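Local coordinates for protein glucoamylase (Thermoanaerobacterium thermosaccharolyticum, PDB 1LF6) that hydrolyses terminal alpha-1,4-linked glucose units one after another from the non-reducing ends of glucan chains, releasing beta-D-glucose, at residues 606-609 with 610-613. Sequence-based numbering, arbitrary orientation.
Sequences RGMY and EIAA
R606 and E610 form an i to i+4 salt bridge on the C-terminal part of helix 600-612, in the family 15 catalytic region, whose fold is an (alpha/alpha) barrel. Two bends in the arginine chain (chi2 63°, chi3 81°) bring NH2 to 3.4 Å from E610 OE2; the hydrogen bond is weak, although the carboxylate oxygen lies near the guanidinium plane, at its edge. The stronger hold on R606 is D560 of helix 550-562, met by NH1, so the long, forked guanidinium can serve two acids at once.

Aromatic contacts come from Y609. Its ring swings to the side of its own carbonyl carbon, CG being anti to the backbone N (chi1 160°), and E610 OE2 lies in the ring plane at its edge, 3.4 Å from CD1. Further along, CZ packs 4.1 Å from A613 CB, a small methyl, while the hydroxyl is hydrogen-bonded to the carbonyl of A547. A leucine here would probably leave that carbonyl without its hydroxyl partner and open a gap beside A613 and helix 550-562.

M608 SD lies 4.2 Å from I611 CD1; flexible thioether and branched aliphatic chain, both apolar and buried, suit a face packed on helix 653-668.

Main-chain bonds run i to i+4 from E610 N to R606 O (2.9 Å) through A613 N to Y609 O (2.9 Å), the last made as A613 leaves helical geometry. Three helices thus meet different chemistry: R606 and the phenol face 550-562, R606 and E610 touch Y620 of 618-627, and M608 and I611 meet 653-668. The guanidinium, with the ring edge beside OE2, would probably favour E610's charged carboxylate.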
loop_
_atom_site.group_PDB
_atom_site.type_symbol
_atom_site.label_atom_id
_atom_site.label_comp_id
_atom_site.label_asym_id
_atom_site.label_seq_id
_atom_site.Cartn_x
_atom_site.Cartn_y
_atom_site.Cartn_z
ATOM N N ARG A 606 16.779 -10.171 -4.402
ATOM C CA ARG A 606 17.755 -11.222 -4.678
ATOM C C ARG A 606 17.867 -11.410 -6.188
ATOM O O ARG A 606 18.954 -11.642 -6.721
ATOM C CB ARG A 606 17.348 -12.558 -4.042
ATOM C CG ARG A 606 18.161 -13.741 -4.566
ATOM C CD ARG A 606 19.662 -13.630 -4.226
ATOM N NE ARG A 606 19.911 -14.072 -2.863
ATOM C CZ ARG A 606 20.580 -15.172 -2.537
ATOM N NH1 ARG A 606 20.740 -15.483 -1.263
ATOM N NH2 ARG A 606 21.115 -15.945 -3.469
ATOM N N GLY A 607 16.727 -11.327 -6.867
ATOM C CA GLY A 607 16.715 -11.476 -8.310
ATOM C C GLY A 607 17.559 -10.390 -8.943
ATOM O O GLY A 607 18.295 -10.636 -9.898
ATOM N N MET A 608 17.457 -9.179 -8.404
ATOM C CA MET A 608 18.227 -8.064 -8.924
ATOM C C MET A 608 19.709 -8.317 -8.697
ATOM O O MET A 608 20.544 -7.984 -9.548
ATOM C CB MET A 608 17.789 -6.756 -8.261
ATOM C CG MET A 608 16.450 -6.251 -8.754
ATOM S SD MET A 608 16.411 -5.957 -10.555
ATOM C CE MET A 608 17.326 -4.437 -10.679
ATOM N N TYR A 609 20.053 -8.913 -7.560
ATOM C CA TYR A 609 21.458 -9.215 -7.312
ATOM C C TYR A 609 21.939 -10.261 -8.316
ATOM O O TYR A 609 23.044 -10.158 -8.847
ATOM C CB TYR A 609 21.683 -9.748 -5.893
ATOM C CG TYR A 609 22.988 -10.509 -5.787
ATOM C CD1 TYR A 609 23.020 -11.896 -5.921
ATOM C CD2 TYR A 609 24.204 -9.833 -5.654
ATOM C CE1 TYR A 609 24.228 -12.597 -5.935
ATOM C CE2 TYR A 609 25.419 -10.519 -5.667
ATOM C CZ TYR A 609 25.425 -11.905 -5.810
ATOM O OH TYR A 609 26.617 -12.596 -5.847
ATOM N N GLU A 610 21.110 -11.266 -8.571
ATOM C CA GLU A 610 21.485 -12.316 -9.503
ATOM C C GLU A 610 21.815 -11.736 -10.877
ATOM O O GLU A 610 22.754 -12.190 -11.530
ATOM C CB GLU A 610 20.376 -13.365 -9.597
ATOM C CG GLU A 610 20.184 -14.174 -8.308
ATOM C CD GLU A 610 21.431 -14.959 -7.900
ATOM O OE1 GLU A 610 22.043 -15.593 -8.781
ATOM O OE2 GLU A 610 21.789 -14.958 -6.700
ATOM N N ILE A 611 21.060 -10.731 -11.311
ATOM C CA ILE A 611 21.324 -10.097 -12.594
ATOM C C ILE A 611 22.714 -9.466 -12.540
ATOM O O ILE A 611 23.514 -9.616 -13.469
ATOM C CB ILE A 611 20.276 -9.006 -12.922
ATOM C CG1 ILE A 611 18.903 -9.660 -13.141
ATOM C CG2 ILE A 611 20.700 -8.225 -14.173
ATOM C CD1 ILE A 611 17.791 -8.678 -13.462
ATOM N N ALA A 612 23.000 -8.764 -11.449
ATOM C CA ALA A 612 24.308 -8.135 -11.265
ATOM C C ALA A 612 25.400 -9.197 -11.352
ATOM O O ALA A 612 26.505 -8.922 -11.819
ATOM C CB ALA A 612 24.365 -7.446 -9.906
ATOM N N ALA A 613 25.084 -10.406 -10.898
ATOM C CA ALA A 613 26.035 -11.515 -10.919
ATOM C C ALA A 613 26.083 -12.211 -12.278
ATOM O O ALA A 613 26.724 -13.250 -12.426
ATOM C CB ALA A 613 25.681 -12.529 -9.832
#